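Local coordinates for agenet domain-containing protein (Arabidopsis thaliana, PDB 6IE4), which binds a methylated histone H3 tail peptide through its tandem Agenet domains and is probably a reader of this chromatin mark, at residues 112-117 with 121-126. Residues are numbered along the deposited sequence; the frame is centred on the assembly and turned at random.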
loop_
_atom_site.group_PDB
_atom_site.type_symbol
_atom_site.label_atom_id
_atom_site.label_comp_id
_atom_site.label_asym_id
_atom_site.label_seq_id
_atom_site.Cartn_x
_atom_site.Cartn_y
_atom_site.Cartn_z
ATOM N N ASP A 112 6.969 -7.763 -8.986
ATOM C CA ASP A 112 7.215 -7.765 -10.423
ATOM C C ASP A 112 6.145 -8.588 -11.128
ATOM O O ASP A 112 5.614 -9.535 -10.560
ATOM C CB ASP A 112 8.600 -8.333 -10.763
ATOM C CG ASP A 112 9.744 -7.680 -9.962
ATOM O OD1 ASP A 112 9.961 -8.065 -8.788
ATOM O OD2 ASP A 112 10.463 -6.816 -10.526
ATOM N N VAL A 113 5.845 -8.236 -12.381
ATOM C CA VAL A 113 4.985 -9.060 -13.228
ATOM C C VAL A 113 5.858 -10.065 -13.960
ATOM O O VAL A 113 6.737 -9.684 -14.740
ATOM C CB VAL A 113 4.214 -8.205 -14.245
ATOM C CG1 VAL A 113 3.348 -9.082 -15.133
ATOM C CG2 VAL A 113 3.370 -7.160 -13.558
ATOM N N THR A 114 5.583 -11.352 -13.774
ATOM C CA THR A 114 6.428 -12.339 -14.421
ATOM C C THR A 114 5.748 -12.990 -15.603
ATOM O O THR A 114 6.443 -13.488 -16.495
ATOM C CB THR A 114 6.861 -13.435 -13.445
ATOM O OG1 THR A 114 5.712 -13.993 -12.808
ATOM C CG2 THR A 114 7.803 -12.876 -12.395
ATOM N N GLU A 115 4.420 -12.960 -15.649
ATOM C CA GLU A 115 3.673 -13.594 -16.720
ATOM C C GLU A 115 2.422 -12.778 -17.017
ATOM O O GLU A 115 1.754 -12.298 -16.093
ATOM C CB GLU A 115 3.327 -15.031 -16.322
ATOM C CG GLU A 115 2.608 -15.845 -17.367
ATOM C CD GLU A 115 2.869 -17.338 -17.214
ATOM O OE1 GLU A 115 2.992 -17.814 -16.060
ATOM O OE2 GLU A 115 2.946 -18.030 -18.253
ATOM N N VAL A 116 2.113 -12.623 -18.307
ATOM C CA VAL A 116 0.876 -12.004 -18.778
ATOM C C VAL A 116 0.026 -13.121 -19.365
ATOM O O VAL A 116 0.488 -13.849 -20.249
ATOM C CB VAL A 116 1.155 -10.911 -19.829
ATOM C CG1 VAL A 116 -0.068 -10.653 -20.682
ATOM C CG2 VAL A 116 1.634 -9.612 -19.166
ATOM N N LEU A 117 -1.196 -13.282 -18.859
ATOM C CA LEU A 117 -2.026 -14.438 -19.179
ATOM C C LEU A 117 -3.166 -14.046 -20.118
ATOM O O LEU A 117 -3.649 -12.910 -20.088
ATOM C CB LEU A 117 -2.595 -15.072 -17.898
ATOM C CG LEU A 117 -1.654 -15.415 -16.728
ATOM C CD1 LEU A 117 -2.424 -15.453 -15.402
ATOM C CD2 LEU A 117 -0.916 -16.716 -16.925
ATOM N N LYS A 121 -5.411 -11.496 -16.959
ATOM C CA LYS A 121 -4.825 -11.790 -15.660
ATOM C C LYS A 121 -3.304 -11.749 -15.735
ATOM O O LYS A 121 -2.699 -11.885 -16.803
ATOM C CB LYS A 121 -5.300 -13.157 -15.141
ATOM C CG LYS A 121 -6.818 -13.222 -14.910
ATOM C CD LYS A 121 -7.240 -14.474 -14.139
ATOM C CE LYS A 121 -8.715 -14.419 -13.713
ATOM N NZ LYS A 121 -9.691 -14.288 -14.841
ATOM N N PHE A 122 -2.692 -11.539 -14.576
ATOM C CA PHE A 122 -1.252 -11.425 -14.467
ATOM C C PHE A 122 -0.796 -12.289 -13.312
ATOM O O PHE A 122 -1.565 -12.588 -12.393
ATOM C CB PHE A 122 -0.824 -9.961 -14.242
ATOM C CG PHE A 122 -1.459 -9.002 -15.207
ATOM C CD1 PHE A 122 -2.716 -8.488 -14.960
ATOM C CD2 PHE A 122 -0.822 -8.660 -16.385
ATOM C CE1 PHE A 122 -3.311 -7.635 -15.857
ATOM C CE2 PHE A 122 -1.409 -7.807 -17.274
ATOM C CZ PHE A 122 -2.661 -7.297 -17.013
ATOM N N SER A 123 0.480 -12.642 -13.345
ATOM C CA SER A 123 1.092 -13.401 -12.271
ATOM C C SER A 123 2.299 -12.611 -11.807
ATOM O O SER A 123 3.119 -12.185 -12.626
ATOM C CB SER A 123 1.504 -14.827 -12.738
ATOM O OG SER A 123 2.204 -15.543 -11.733
ATOM N N VAL A 124 2.435 -12.469 -10.490
ATOM C CA VAL A 124 3.200 -11.387 -9.887
ATOM C C VAL A 124 4.145 -11.990 -8.858
ATOM O O VAL A 124 3.703 -12.735 -7.980
ATOM C CB VAL A 124 2.279 -10.346 -9.214
ATOM C CG1 VAL A 124 3.110 -9.293 -8.486
ATOM C CG2 VAL A 124 1.332 -9.690 -10.218
ATOM N N PHE A 125 5.440 -11.696 -8.978
ATOM C CA PHE A 125 6.459 -12.223 -8.070
ATOM C C PHE A 125 6.799 -11.222 -6.972
ATOM O O PHE A 125 7.193 -10.093 -7.263
ATOM C CB PHE A 125 7.734 -12.618 -8.815
ATOM C CG PHE A 125 8.834 -13.050 -7.893
ATOM C CD1 PHE A 125 8.699 -14.224 -7.161
ATOM C CD2 PHE A 125 10.002 -12.309 -7.767
ATOM C CE1 PHE A 125 9.680 -14.640 -6.302
ATOM C CE2 PHE A 125 11.002 -12.726 -6.913
ATOM C CZ PHE A 125 10.831 -13.900 -6.179
ATOM N N PHE A 126 6.650 -11.642 -5.716
ATOM C CA PHE A 126 7.016 -10.848 -4.545
ATOM C C PHE A 126 8.334 -11.333 -3.941
ATOM O O PHE A 126 8.432 -12.481 -3.498
ATOM C CB PHE A 126 5.891 -10.889 -3.504
ATOM C CG PHE A 126 4.560 -10.438 -4.041
ATOM C CD1 PHE A 126 3.729 -11.326 -4.713
ATOM C CD2 PHE A 126 4.163 -9.125 -3.929
ATOM C CE1 PHE A 126 2.522 -10.910 -5.230
ATOM C CE2 PHE A 126 2.957 -8.697 -4.452
ATOM C CZ PHE A 126 2.135 -9.580 -5.098
#
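A classic beta bulge in the hairpin of strands 107-117 and 121-126, probably part of the second of the tandem Agenet domains, small beta folds of the SH3 clan, sets Thr114 and Glu115 together against Ser123. Ser123 O takes Thr114 N at 2.8 Å, nearly head-on to the carbonyl, with a weak, longer bond from Glu115 N. Thr114 OG1 donates to the same oxygen at 3.2 Å from above the carbonyl plane; chi1 of 53° sets this hydroxyl between its own backbone N and carbonyl carbon, while Thr114 CG2 lies 3.6 Å from Phe125 CB. Ser123 N returns a bond to Glu115 O, and Asp112 and Phe125 exchange a pair before the bulge, with Phe125 N 2.7 Å from Asp112 O. On the face shared with Val113 and Val124, Val116 and Phe122 point the same way, Val116 CG2 meeting the ring edge 3.8 Å from Phe122 CD2. Toward the turn, Leu117 N bonds to Lys121 O at 2.9 Å and Leu117 CD1 rests 3.7 Å from Lys121 CB. With an alanine at Leu117 the CG and CD1 atoms are gone, which would probably uncover Lys121 CB and its carbonyl and open a gap beside Arg134. Gln132 NE2 bonds to both Thr114 OG1 and Ser123 OG, tying the bulge to strand 131-136, which pairs with the other edge of strand 121-126. Ile94 packs on Val113 and Phe122, and Phe126, beside Ala102 of strand 99-104, touches the bound peptide.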